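Local coordinates for B-type Cna protein (Enterococcus faecium, PDB 6FWY) that is of unknown function but, as a thioester-domain surface protein, probably helps the bacterium attach covalently to its targets, at residues A[19-24]-A[101-106]; A[75-80]-A[147-152]; A[155-160]-A[239-244]; A[199-204]-A[218-223]. All blocks are in the same frame, centred on the assembly; numbering follows the deposited sequence.

From the N terminus, interaction 1 joins the end of strand 11-21 to helix 99-113, closing a loop of 76 residues. Interaction 2 starts within that loop, at helix 76-84, and reaches past it to the end of helix 131-150, so the two loops cross and bind the helices of the thioester domain to each other and to its sheet. Interaction 3 follows in series: P155, against which D76 and Y79 pack, opens a segment that faces strand 231-250. Interaction 4 pairs strands 200-203 and 218-225 within the loop that interaction 3 spans, in an all-beta region; the centres of interactions 1 and 4 are about 54 Å apart.

Interaction 1. Residues A[19-24]-A[101-106]; sequences VKTDGY and EAWYAT
Y104 holds CG anti to the backbone N (chi1 -171°), which carries its ring off helix 99-113 toward the turn at G23, while Y24 has CG anti to its carbonyl carbon and beside its backbone nitrogen, which directs its ring back to the helix. The two rings form an offset edge-to-face pair, the edge of Y24 directed at the face of Y104, with centroids 5.7 Å apart and planes at 63°. Beside them, T21 sets its methyl between two aromatic residues, CG2 lying 3.5 Å from Y104 CD1 and 3.6 Å from W103 CZ3. Its hydroxyl, on the other branch, closes an ST turn by accepting a bond of 3.0 Å at T21 OG1 from G23 N; in the same turn G23 CA rests 3.5 Å from Y104 OH, which bonds M37 O. On Y24 itself, E101 CG makes an off-centre CH-pi contact, 4.2 Å from the ring centroid. Y24 OH donates to a water 2.6 Å away, and that water donates in turn to E101 OE2; E101 OE1 forms a salt bridge with R136 and accepts from G97 N. Strand 19-21 and helix 101-106 run at 67°. This is a helix laid across an antiparallel sheet through a buried aromatic layer, here inside the thioester domain.

Interaction 2. Residues A[75-80]-A[147-152]; sequences SDEFYR and YAKNGK
R80, on helix 76-84, reaches across to backbone carbonyls in the last turn of helix 131-150, in a helix-to-helix contact. Among the hydrogen bonds, two nitrogens grip one atom: R80 NH2 lies 2.8 Å and R80 NE 3.1 Å from A148 O, both from the same face of that carbonyl, the NE rising well above its plane. NE also makes a weak bond to Y147 O, and NH1 bonds D153 O just beyond the helix. A bend at chi3 (-67°) of R80 turns the guanidinium toward these carbonyls, whose partial charge at the helix end probably suits a cation. G151 O lies over the centre of one guanidinium face, 3.1 Å from R80 CZ, without an N-H directed at it; D76 O covers the opposite face.

The salt bridge is made by E77 and K149. The lysine chain folds at chi2 and chi3 to carry NZ to the syn side of the carboxylate, 2.6 Å from E77 OE2 and 28° out of its plane.

Carbon-bound hydrogens make two further contacts. One is CH-pi: R80 CD sits 4.0 Å from the centroid of the Y147 ring, which stands nearly perpendicular to the guanidinium, while Y147 OH bonds D153 OD2. The other is a CA-H...O contact where the two backbones come closest, the C-H of E77 CA pointing to A148 O, 3.5 Å away.

Interaction 3. Residues A[155-160]-A[239-244]; sequences PNTEFS and ANVSTT
F159 and A239 meet face-on where two antiparallel sheets of the beta-rich part of the chain lie against each other. The methyl carbon A239 CB stands over the centre of the phenyl ring, 3.5 Å from the F159 centroid and only 12° off the normal, a well-centred CH-pi contact. CG of F159 lies opposite its own backbone nitrogen (chi1 174°), which extends the ring toward strand 231-250. Next along, T157 and V241 approach tip to tip, T157 OG1 and T157 CG2 each being 3.9 Å from V241 CG2. The segments run nearly antiparallel, their end-to-end directions 163° apart, yet share no direct hydrogen bond.

Outside this layer each backbone pairs within its own sheet: S160 bonds A180, while A239 and V241 bond K268 and E266. The polar groups are held by a second shell. T157 OG1 bonds E266 OE1, T243 OG1 bonds N245 OD1, and K183 NZ bonds P155 O, T157 OG1 and T243 OG1, joining both segments. A bridging water does likewise at the P155 end, donating to P155 O at 2.7 Å and to T243 OG1 at 3.1 Å.

Interaction 4. Residues A[199-204]-A[218-223]; sequences MKIYDA and SSFTIK
K200 and K223 pair through both backbone bonds in the antiparallel sheet of strands 159-169, 172-181, 218-225, 200-203 and 208-209: K223 N reaches K200 O at 2.7 Å, and K200 N reaches K223 O at 3.0 Å. Two residues on, Y202 and T221 form a second hydrogen-bonded pair, with Y202 N to T221 O and T221 N to Y202 O both 2.8 Å. All four bonds are fairly straight. I201 and I222 make the non-hydrogen-bonded pair between them, and their backbone groups turn outward to the flanking strands, I201 bonding I209 and I222 bonding F175. F220 likewise bonds Y177. Some carbonyls also receive C-H contacts: I201 CA lies 3.3 Å from T221 O, which already takes the Y202 amide. A204 N lies near S219 O, but at an angle too poor for a hydrogen bond.

Two side-chain oxygens find partners outside the two segments: D203 OD1 accepts from K207 N, and T221 OG1 is bonded to T176 OG1. I201, I222 and F220 occupy one face, where I201 CG2 is 4.2 Å from F220 CD1 and the residues pack on strands 185-191 and 231-250, as between the layers of a beta sandwich. On the other face the extended chain of K223 passes across the ring of Y202, its CD 3.6 Å from Y202 CE1. The ammonium makes a cation-pi contact over the face: K223 NZ stands 4.6 Å from the Y202 centroid, 22° off the ring normal.

Interaction 1. Residues A[19-24]-A[101-106]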
loop_
_atom_site.group_PDB
_atom_site.type_symbol
_atom_site.label_atom_id
_atom_site.label_comp_id
_atom_site.label_asym_id
_atom_site.label_seq_id
_atom_site.Cartn_x
_atom_site.Cartn_y
_atom_site.Cartn_z
ATOM N N VAL A 19 7.598 -4.013 24.331
ATOM C CA VAL A 19 8.574 -4.975 23.844
ATOM C C VAL A 19 9.904 -4.281 23.503
ATOM O O VAL A 19 9.932 -3.278 22.798
ATOM C CB VAL A 19 8.053 -5.756 22.618
ATOM C CG1 VAL A 19 9.152 -6.650 22.021
ATOM C CG2 VAL A 19 6.801 -6.575 22.993
ATOM N N LYS A 20 10.992 -4.815 24.019
ATOM C CA LYS A 20 12.324 -4.295 23.686
ATOM C C LYS A 20 13.357 -5.391 23.775
ATOM O O LYS A 20 13.158 -6.404 24.454
ATOM C CB LYS A 20 12.774 -3.118 24.550
ATOM C CG LYS A 20 11.802 -2.003 24.732
ATOM C CD LYS A 20 12.266 -1.019 25.790
ATOM C CE LYS A 20 11.216 0.090 25.876
ATOM N NZ LYS A 20 11.678 1.206 26.755
ATOM N N THR A 21 14.461 -5.143 23.089
ATOM C CA THR A 21 15.577 -6.073 23.056
ATOM C C THR A 21 16.895 -5.317 22.912
ATOM O O THR A 21 16.957 -4.250 22.306
ATOM C CB THR A 21 15.440 -7.096 21.909
ATOM O OG1 THR A 21 16.548 -7.995 21.925
ATOM C CG2 THR A 21 15.389 -6.424 20.549
ATOM N N ASP A 22 17.957 -5.924 23.450
ATOM C CA ASP A 22 19.320 -5.453 23.225
ATOM C C ASP A 22 19.872 -5.912 21.868
ATOM O O ASP A 22 21.007 -5.534 21.487
ATOM C CB ASP A 22 20.231 -5.880 24.401
ATOM C CG ASP A 22 20.171 -7.366 24.712
ATOM O OD1 ASP A 22 19.548 -8.149 23.956
ATOM O OD2 ASP A 22 20.728 -7.761 25.746
ATOM N N GLY A 23 19.121 -6.745 21.146
ATOM C CA GLY A 23 19.498 -7.168 19.801
ATOM C C GLY A 23 20.090 -8.545 19.807
ATOM O O GLY A 23 20.671 -8.971 20.803
ATOM N N TYR A 24 19.920 -9.252 18.693
ATOM C CA TYR A 24 20.459 -10.603 18.490
ATOM C C TYR A 24 21.716 -10.633 17.607
ATOM O O TYR A 24 22.264 -11.700 17.353
ATOM C CB TYR A 24 19.383 -11.458 17.829
ATOM C CG TYR A 24 18.205 -11.665 18.721
ATOM C CD1 TYR A 24 17.164 -10.749 18.735
ATOM C CD2 TYR A 24 18.138 -12.767 19.567
ATOM C CE1 TYR A 24 16.083 -10.923 19.582
ATOM C CE2 TYR A 24 17.048 -12.960 20.391
ATOM C CZ TYR A 24 16.023 -12.040 20.378
ATOM O OH TYR A 24 14.967 -12.241 21.215
ATOM N N GLU A 101 11.868 -12.179 18.198
ATOM C CA GLU A 101 12.819 -12.523 17.134
ATOM C C GLU A 101 12.284 -12.147 15.748
ATOM O O GLU A 101 13.032 -11.633 14.923
ATOM C CB GLU A 101 13.164 -14.021 17.155
ATOM C CG GLU A 101 14.040 -14.448 18.325
ATOM C CD GLU A 101 14.197 -15.949 18.483
ATOM O OE1 GLU A 101 13.946 -16.711 17.508
ATOM O OE2 GLU A 101 14.593 -16.370 19.592
ATOM N N ALA A 102 11.002 -12.421 15.504
ATOM C CA ALA A 102 10.371 -12.093 14.211
ATOM C C ALA A 102 10.335 -10.580 13.990
ATOM O O ALA A 102 10.721 -10.092 12.936
ATOM C CB ALA A 102 8.973 -12.697 14.116
ATOM N N TRP A 103 9.889 -9.845 15.000
ATOM C CA TRP A 103 9.901 -8.389 14.944
ATOM C C TRP A 103 11.313 -7.821 14.715
ATOM O O TRP A 103 11.497 -6.957 13.856
ATOM C CB TRP A 103 9.298 -7.789 16.213
ATOM C CG TRP A 103 9.712 -6.359 16.442
ATOM C CD1 TRP A 103 9.356 -5.264 15.714
ATOM C CD2 TRP A 103 10.585 -5.895 17.460
ATOM N NE1 TRP A 103 9.954 -4.142 16.222
ATOM C CE2 TRP A 103 10.718 -4.498 17.296
ATOM C CE3 TRP A 103 11.294 -6.530 18.490
ATOM C CZ2 TRP A 103 11.516 -3.711 18.137
ATOM C CZ3 TRP A 103 12.088 -5.757 19.325
ATOM C CH2 TRP A 103 12.189 -4.358 19.146
ATOM N N TYR A 104 12.302 -8.299 15.470
ATOM C CA TYR A 104 13.669 -7.776 15.340
ATOM C C TYR A 104 14.262 -8.062 13.966
ATOM O O TYR A 104 14.943 -7.206 13.377
ATOM C CB TYR A 104 14.583 -8.322 16.441
ATOM C CG TYR A 104 15.937 -7.660 16.474
ATOM C CD1 TYR A 104 16.127 -6.446 17.132
ATOM C CD2 TYR A 104 17.026 -8.250 15.856
ATOM C CE1 TYR A 104 17.378 -5.832 17.165
ATOM C CE2 TYR A 104 18.280 -7.648 15.890
ATOM C CZ TYR A 104 18.442 -6.443 16.544
ATOM O OH TYR A 104 19.671 -5.857 16.584
ATOM N N ALA A 105 14.028 -9.274 13.465
ATOM C CA ALA A 105 14.413 -9.652 12.095
ATOM C C ALA A 105 13.871 -8.667 11.086
ATOM O O ALA A 105 14.580 -8.274 10.174
ATOM C CB ALA A 105 13.908 -11.050 11.752
ATOM N N THR A 106 12.626 -8.252 11.272
ATOM C CA THR A 106 12.012 -7.290 10.375
ATOM C C THR A 106 12.667 -5.907 10.544
ATOM O O THR A 106 12.944 -5.239 9.558
ATOM C CB THR A 106 10.468 -7.238 10.551
ATOM O OG1 THR A 106 9.937 -8.565 10.609
ATOM C CG2 THR A 106 9.826 -6.534 9.407
HETATM O O HOH W 1 14.673 -14.782 21.762
#

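Interaction 2. Residues A[75-80]-A[147-152]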
loop_
_atom_site.group_PDB
_atom_site.type_symbol
_atom_site.label_atom_id
_atom_site.label_comp_id
_atom_site.label_asym_id
_atom_site.label_seq_id
_atom_site.Cartn_x
_atom_site.Cartn_y
_atom_site.Cartn_z
ATOM N N SER A 75 9.228 3.020 -0.408
ATOM C CA SER A 75 9.430 2.296 -1.664
ATOM C C SER A 75 8.711 0.935 -1.693
ATOM O O SER A 75 8.214 0.457 -0.678
ATOM C CB SER A 75 10.917 2.084 -1.900
ATOM O OG SER A 75 11.422 1.191 -0.941
ATOM N N ASP A 76 8.688 0.302 -2.861
ATOM C CA ASP A 76 8.184 -1.058 -2.989
ATOM C C ASP A 76 8.930 -2.047 -2.082
ATOM O O ASP A 76 8.345 -3.016 -1.590
ATOM C CB ASP A 76 8.232 -1.510 -4.453
ATOM C CG ASP A 76 7.250 -0.746 -5.352
ATOM O OD1 ASP A 76 6.360 -0.010 -4.812
ATOM O OD2 ASP A 76 7.380 -0.863 -6.597
ATOM N N GLU A 77 10.211 -1.800 -1.847
ATOM C CA GLU A 77 11.006 -2.646 -0.946
ATOM C C GLU A 77 10.428 -2.591 0.471
ATOM O O GLU A 77 10.240 -3.624 1.099
ATOM C CB GLU A 77 12.495 -2.240 -0.947
ATOM C CG GLU A 77 13.172 -2.340 -2.316
ATOM C CD GLU A 77 14.672 -2.039 -2.264
ATOM O OE1 GLU A 77 15.089 -1.157 -1.477
ATOM O OE2 GLU A 77 15.455 -2.698 -3.006
ATOM N N PHE A 78 10.141 -1.388 0.959
ATOM C CA PHE A 78 9.518 -1.217 2.273
ATOM C C PHE A 78 8.094 -1.796 2.316
ATOM O O PHE A 78 7.715 -2.396 3.310
ATOM C CB PHE A 78 9.547 0.254 2.729
ATOM C CG PHE A 78 10.862 0.679 3.342
ATOM C CD1 PHE A 78 11.174 0.328 4.652
ATOM C CD2 PHE A 78 11.804 1.384 2.601
ATOM C CE1 PHE A 78 12.411 0.672 5.213
ATOM C CE2 PHE A 78 13.047 1.730 3.168
ATOM C CZ PHE A 78 13.340 1.399 4.476
ATOM N N TYR A 79 7.318 -1.640 1.249
ATOM C CA TYR A 79 6.002 -2.289 1.156
ATOM C C TYR A 79 6.138 -3.772 1.399
ATOM O O TYR A 79 5.460 -4.317 2.249
ATOM C CB TYR A 79 5.348 -2.043 -0.213
ATOM C CG TYR A 79 4.080 -2.841 -0.427
ATOM C CD1 TYR A 79 2.875 -2.473 0.187
ATOM C CD2 TYR A 79 4.078 -3.972 -1.243
ATOM C CE1 TYR A 79 1.714 -3.219 -0.004
ATOM C CE2 TYR A 79 2.941 -4.728 -1.446
ATOM C CZ TYR A 79 1.760 -4.350 -0.824
ATOM O OH TYR A 79 0.635 -5.083 -1.028
ATOM N N ARG A 80 7.043 -4.409 0.659
ATOM C CA ARG A 80 7.253 -5.843 0.778
ATOM C C ARG A 80 7.804 -6.269 2.132
ATOM O O ARG A 80 7.458 -7.343 2.609
ATOM C CB ARG A 80 8.147 -6.341 -0.358
ATOM C CG ARG A 80 7.417 -6.405 -1.690
ATOM C CD ARG A 80 8.198 -7.179 -2.731
ATOM N NE ARG A 80 9.429 -6.487 -3.115
ATOM C CZ ARG A 80 9.542 -5.535 -4.043
ATOM N NH1 ARG A 80 8.488 -5.104 -4.752
ATOM N NH2 ARG A 80 10.755 -5.013 -4.269
ATOM N N TYR A 147 12.771 -11.242 -0.050
ATOM C CA TYR A 147 11.468 -10.845 -0.557
ATOM C C TYR A 147 11.393 -9.323 -0.806
ATOM O O TYR A 147 10.928 -8.885 -1.852
ATOM C CB TYR A 147 10.355 -11.317 0.384
ATOM C CG TYR A 147 8.976 -10.915 -0.084
ATOM C CD1 TYR A 147 8.441 -11.440 -1.262
ATOM C CD2 TYR A 147 8.217 -9.992 0.635
ATOM C CE1 TYR A 147 7.188 -11.071 -1.706
ATOM C CE2 TYR A 147 6.963 -9.614 0.189
ATOM C CZ TYR A 147 6.450 -10.157 -0.973
ATOM O OH TYR A 147 5.209 -9.772 -1.404
ATOM N N ALA A 148 11.883 -8.526 0.138
ATOM C CA ALA A 148 11.901 -7.068 -0.009
ATOM C C ALA A 148 12.709 -6.583 -1.223
ATOM O O ALA A 148 12.230 -5.741 -1.978
ATOM C CB ALA A 148 12.405 -6.420 1.259
ATOM N N LYS A 149 13.904 -7.132 -1.410
ATOM C CA LYS A 149 14.764 -6.797 -2.548
ATOM C C LYS A 149 14.252 -7.373 -3.860
ATOM O O LYS A 149 14.218 -6.673 -4.868
ATOM C CB LYS A 149 16.200 -7.333 -2.354
ATOM C CG LYS A 149 16.964 -6.837 -1.114
ATOM C CD LYS A 149 17.117 -5.328 -1.084
ATOM C CE LYS A 149 18.070 -4.814 -2.131
ATOM N NZ LYS A 149 17.894 -3.337 -2.262
ATOM N N ASN A 150 13.888 -8.653 -3.856
ATOM C CA ASN A 150 13.689 -9.420 -5.094
ATOM C C ASN A 150 12.262 -9.820 -5.416
ATOM O O ASN A 150 12.015 -10.301 -6.514
ATOM C CB ASN A 150 14.593 -10.666 -5.075
ATOM C CG ASN A 150 16.067 -10.302 -4.892
ATOM O OD1 ASN A 150 16.590 -9.468 -5.612
ATOM N ND2 ASN A 150 16.729 -10.923 -3.925
ATOM N N GLY A 151 11.328 -9.629 -4.487
ATOM C CA GLY A 151 9.900 -9.934 -4.713
ATOM C C GLY A 151 9.287 -8.969 -5.707
ATOM O O GLY A 151 9.844 -7.907 -5.973
ATOM N N LYS A 152 8.134 -9.340 -6.260
ATOM C CA LYS A 152 7.484 -8.568 -7.327
ATOM C C LYS A 152 6.304 -7.693 -6.884
ATOM O O LYS A 152 5.937 -6.763 -7.606
ATOM C CB LYS A 152 6.982 -9.555 -8.386
ATOM C CG LYS A 152 5.698 -10.241 -7.893
ATOM C CD LYS A 152 5.375 -11.615 -8.491
ATOM C CE LYS A 152 4.491 -12.421 -7.531
ATOM N NZ LYS A 152 4.188 -13.771 -8.090
#

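Interaction 3. Residues A[155-160]-A[239-244]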
loop_
_atom_site.group_PDB
_atom_site.type_symbol
_atom_site.label_atom_id
_atom_site.label_comp_id
_atom_site.label_asym_id
_atom_site.label_seq_id
_atom_site.Cartn_x
_atom_site.Cartn_y
_atom_site.Cartn_z
ATOM N N PRO A 155 2.215 -1.956 -3.963
ATOM C CA PRO A 155 0.884 -1.458 -3.562
ATOM C C PRO A 155 0.012 -0.922 -4.727
ATOM O O PRO A 155 -0.971 -0.214 -4.480
ATOM C CB PRO A 155 1.232 -0.340 -2.572
ATOM C CG PRO A 155 2.535 0.185 -3.073
ATOM C CD PRO A 155 3.285 -0.995 -3.613
ATOM N N ASN A 156 0.362 -1.250 -5.963
ATOM C CA ASN A 156 -0.341 -0.797 -7.148
ATOM C C ASN A 156 -1.864 -1.074 -7.094
ATOM O O ASN A 156 -2.297 -2.143 -6.691
ATOM C CB ASN A 156 0.273 -1.440 -8.408
ATOM C CG ASN A 156 -0.454 -1.051 -9.692
ATOM O OD1 ASN A 156 -0.352 0.079 -10.132
ATOM N ND2 ASN A 156 -1.194 -1.991 -10.290
ATOM N N THR A 157 -2.632 -0.055 -7.466
ATOM C CA THR A 157 -4.072 -0.156 -7.646
ATOM C C THR A 157 -4.322 -0.509 -9.108
ATOM O O THR A 157 -3.908 0.222 -9.997
ATOM C CB THR A 157 -4.773 1.173 -7.267
ATOM O OG1 THR A 157 -4.642 1.379 -5.858
ATOM C CG2 THR A 157 -6.273 1.149 -7.616
ATOM N N GLU A 158 -4.955 -1.652 -9.336
ATOM C CA GLU A 158 -5.453 -2.032 -10.652
ATOM C C GLU A 158 -6.869 -1.474 -10.770
ATOM O O GLU A 158 -7.670 -1.602 -9.831
ATOM C CB GLU A 158 -5.506 -3.555 -10.813
ATOM C CG GLU A 158 -4.186 -4.298 -10.638
ATOM C CD GLU A 158 -4.365 -5.819 -10.540
ATOM O OE1 GLU A 158 -5.535 -6.297 -10.468
ATOM O OE2 GLU A 158 -3.340 -6.574 -10.553
ATOM N N PHE A 159 -7.180 -0.862 -11.909
ATOM C CA PHE A 159 -8.542 -0.425 -12.210
ATOM C C PHE A 159 -8.810 -0.470 -13.707
ATOM O O PHE A 159 -8.020 0.035 -14.507
ATOM C CB PHE A 159 -8.796 0.975 -11.651
ATOM C CG PHE A 159 -10.127 1.550 -12.034
ATOM C CD1 PHE A 159 -11.307 0.825 -11.846
ATOM C CD2 PHE A 159 -10.206 2.819 -12.568
ATOM C CE1 PHE A 159 -12.542 1.355 -12.196
ATOM C CE2 PHE A 159 -11.428 3.354 -12.932
ATOM C CZ PHE A 159 -12.609 2.626 -12.735
ATOM N N SER A 160 -9.939 -1.071 -14.076
ATOM C CA SER A 160 -10.344 -1.140 -15.468
ATOM C C SER A 160 -11.865 -1.094 -15.634
ATOM O O SER A 160 -12.619 -1.573 -14.780
ATOM C CB SER A 160 -9.799 -2.415 -16.103
ATOM O OG SER A 160 -10.364 -3.553 -15.487
ATOM N N ALA A 239 -11.554 5.737 -10.455
ATOM C CA ALA A 239 -11.749 4.975 -9.222
ATOM C C ALA A 239 -11.306 5.801 -8.021
ATOM O O ALA A 239 -10.376 6.599 -8.105
ATOM C CB ALA A 239 -11.024 3.649 -9.274
ATOM N N ASN A 240 -12.022 5.638 -6.922
ATOM C CA ASN A 240 -11.657 6.231 -5.660
ATOM C C ASN A 240 -11.654 5.078 -4.675
ATOM O O ASN A 240 -12.714 4.529 -4.343
ATOM C CB ASN A 240 -12.642 7.318 -5.235
ATOM C CG ASN A 240 -12.136 8.115 -4.037
ATOM O OD1 ASN A 240 -10.978 7.963 -3.602
ATOM N ND2 ASN A 240 -12.980 8.964 -3.500
ATOM N N VAL A 241 -10.452 4.703 -4.249
ATOM C CA VAL A 241 -10.248 3.478 -3.505
ATOM C C VAL A 241 -9.542 3.718 -2.188
ATOM O O VAL A 241 -8.959 4.764 -1.947
ATOM C CB VAL A 241 -9.458 2.428 -4.316
ATOM C CG1 VAL A 241 -10.165 2.139 -5.631
ATOM C CG2 VAL A 241 -8.008 2.857 -4.555
ATOM N N SER A 242 -9.640 2.712 -1.343
ATOM C CA SER A 242 -8.912 2.638 -0.106
ATOM C C SER A 242 -7.638 1.855 -0.422
ATOM O O SER A 242 -7.703 0.847 -1.129
ATOM C CB SER A 242 -9.760 1.898 0.908
ATOM O OG SER A 242 -9.181 1.976 2.169
ATOM N N THR A 243 -6.491 2.325 0.065
ATOM C CA THR A 243 -5.225 1.643 -0.146
ATOM C C THR A 243 -4.351 1.783 1.108
ATOM O O THR A 243 -4.348 2.827 1.757
ATOM C CB THR A 243 -4.505 2.179 -1.424
ATOM O OG1 THR A 243 -3.428 1.303 -1.806
ATOM C CG2 THR A 243 -3.953 3.640 -1.243
ATOM N N THR A 244 -3.645 0.709 1.457
ATOM C CA THR A 244 -2.731 0.693 2.616
ATOM C C THR A 244 -1.284 0.590 2.105
ATOM O O THR A 244 -0.857 -0.464 1.616
ATOM C CB THR A 244 -3.130 -0.422 3.613
ATOM O OG1 THR A 244 -4.480 -0.185 4.062
ATOM C CG2 THR A 244 -2.246 -0.443 4.844
HETATM O O HOH W 2 -1.512 2.418 -3.990
#

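Interaction 4. Residues A[199-204]-A[218-223]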
loop_
_atom_site.group_PDB
_atom_site.type_symbol
_atom_site.label_atom_id
_atom_site.label_comp_id
_atom_site.label_asym_id
_atom_site.label_seq_id
_atom_site.Cartn_x
_atom_site.Cartn_y
_atom_site.Cartn_z
ATOM N N MET A 199 -29.904 10.260 -22.296
ATOM C CA MET A 199 -28.981 9.185 -21.933
ATOM C C MET A 199 -29.206 8.792 -20.472
ATOM O O MET A 199 -29.369 9.642 -19.626
ATOM C CB MET A 199 -27.538 9.630 -22.153
ATOM C CG MET A 199 -26.491 8.520 -22.057
ATOM S SD MET A 199 -24.861 9.225 -21.758
ATOM C CE MET A 199 -24.847 9.089 -19.971
ATOM N N LYS A 200 -29.232 7.501 -20.205
ATOM C CA LYS A 200 -29.343 6.978 -18.841
ATOM C C LYS A 200 -28.252 5.948 -18.558
ATOM O O LYS A 200 -27.719 5.336 -19.465
ATOM C CB LYS A 200 -30.719 6.343 -18.626
ATOM C CG LYS A 200 -31.851 7.361 -18.634
ATOM C CD LYS A 200 -33.196 6.692 -18.426
ATOM C CE LYS A 200 -34.326 7.642 -18.810
ATOM N NZ LYS A 200 -34.359 8.835 -17.898
ATOM N N ILE A 201 -27.961 5.782 -17.273
ATOM C CA ILE A 201 -27.002 4.797 -16.771
ATOM C C ILE A 201 -27.712 3.895 -15.751
ATOM O O ILE A 201 -28.461 4.384 -14.903
ATOM C CB ILE A 201 -25.779 5.462 -16.105
ATOM C CG1 ILE A 201 -25.293 6.666 -16.941
ATOM C CG2 ILE A 201 -24.687 4.423 -15.890
ATOM C CD1 ILE A 201 -24.064 7.373 -16.434
ATOM N N TYR A 202 -27.488 2.587 -15.843
ATOM C CA TYR A 202 -28.053 1.602 -14.911
ATOM C C TYR A 202 -26.980 0.731 -14.266
ATOM O O TYR A 202 -25.988 0.392 -14.914
ATOM C CB TYR A 202 -29.107 0.725 -15.621
ATOM C CG TYR A 202 -30.328 1.507 -16.062
ATOM C CD1 TYR A 202 -30.317 2.210 -17.243
ATOM C CD2 TYR A 202 -31.474 1.564 -15.278
ATOM C CE1 TYR A 202 -31.411 2.966 -17.654
ATOM C CE2 TYR A 202 -32.601 2.295 -15.692
ATOM C CZ TYR A 202 -32.539 3.021 -16.872
ATOM O OH TYR A 202 -33.602 3.748 -17.329
ATOM N N ASP A 203 -27.158 0.387 -12.986
ATOM C CA ASP A 203 -26.262 -0.549 -12.280
ATOM C C ASP A 203 -26.552 -1.991 -12.707
ATOM O O ASP A 203 -27.427 -2.232 -13.542
ATOM C CB ASP A 203 -26.299 -0.348 -10.745
ATOM C CG ASP A 203 -27.648 -0.730 -10.094
ATOM O OD1 ASP A 203 -28.457 -1.496 -10.665
ATOM O OD2 ASP A 203 -27.894 -0.261 -8.969
ATOM N N ALA A 204 -25.821 -2.940 -12.128
ATOM C CA ALA A 204 -25.941 -4.366 -12.472
ATOM C C ALA A 204 -27.287 -4.981 -12.137
ATOM O O ALA A 204 -27.637 -6.002 -12.715
ATOM C CB ALA A 204 -24.838 -5.162 -11.766
ATOM N N SER A 218 -18.052 -5.141 -10.734
ATOM C CA SER A 218 -19.482 -5.159 -11.000
ATOM C C SER A 218 -19.701 -4.846 -12.479
ATOM O O SER A 218 -18.808 -5.045 -13.298
ATOM C CB SER A 218 -20.175 -4.120 -10.099
ATOM O OG SER A 218 -21.586 -4.235 -10.175
ATOM N N SER A 219 -20.889 -4.380 -12.835
ATOM C CA SER A 219 -21.122 -3.872 -14.174
ATOM C C SER A 219 -22.118 -2.740 -14.164
ATOM O O SER A 219 -22.795 -2.510 -13.177
ATOM C CB SER A 219 -21.566 -4.993 -15.112
ATOM O OG SER A 219 -22.587 -5.767 -14.549
ATOM N N PHE A 220 -22.154 -2.001 -15.259
ATOM C CA PHE A 220 -23.170 -0.996 -15.489
ATOM C C PHE A 220 -23.505 -0.946 -16.963
ATOM O O PHE A 220 -22.786 -1.479 -17.786
ATOM C CB PHE A 220 -22.739 0.390 -14.970
ATOM C CG PHE A 220 -21.552 0.954 -15.657
ATOM C CD1 PHE A 220 -21.694 1.699 -16.823
ATOM C CD2 PHE A 220 -20.288 0.751 -15.149
ATOM C CE1 PHE A 220 -20.584 2.182 -17.493
ATOM C CE2 PHE A 220 -19.171 1.272 -15.774
ATOM C CZ PHE A 220 -19.320 1.976 -16.966
ATOM N N THR A 221 -24.610 -0.281 -17.278
ATOM C CA THR A 221 -25.108 -0.159 -18.642
ATOM C C THR A 221 -25.422 1.305 -18.941
ATOM O O THR A 221 -26.061 1.974 -18.142
ATOM C CB THR A 221 -26.311 -1.089 -18.855
ATOM O OG1 THR A 221 -25.878 -2.444 -18.724
ATOM C CG2 THR A 221 -26.919 -0.917 -20.237
ATOM N N ILE A 222 -24.928 1.791 -20.076
ATOM C CA ILE A 222 -25.276 3.094 -20.619
ATOM C C ILE A 222 -26.358 2.869 -21.674
ATOM O O ILE A 222 -26.250 1.951 -22.486
ATOM C CB ILE A 222 -24.048 3.814 -21.236
ATOM C CG1 ILE A 222 -23.033 4.118 -20.139
ATOM C CG2 ILE A 222 -24.459 5.115 -21.929
ATOM C CD1 ILE A 222 -21.725 4.692 -20.613
ATOM N N LYS A 223 -27.389 3.712 -21.650
ATOM C CA LYS A 223 -28.512 3.611 -22.581
ATOM C C LYS A 223 -28.696 4.906 -23.350
ATOM O O LYS A 223 -28.803 5.968 -22.755
ATOM C CB LYS A 223 -29.784 3.250 -21.827
ATOM C CG LYS A 223 -29.656 1.945 -21.060
ATOM C CD LYS A 223 -30.985 1.290 -20.806
ATOM C CE LYS A 223 -30.798 -0.008 -20.047
ATOM N NZ LYS A 223 -32.033 -0.802 -19.903
#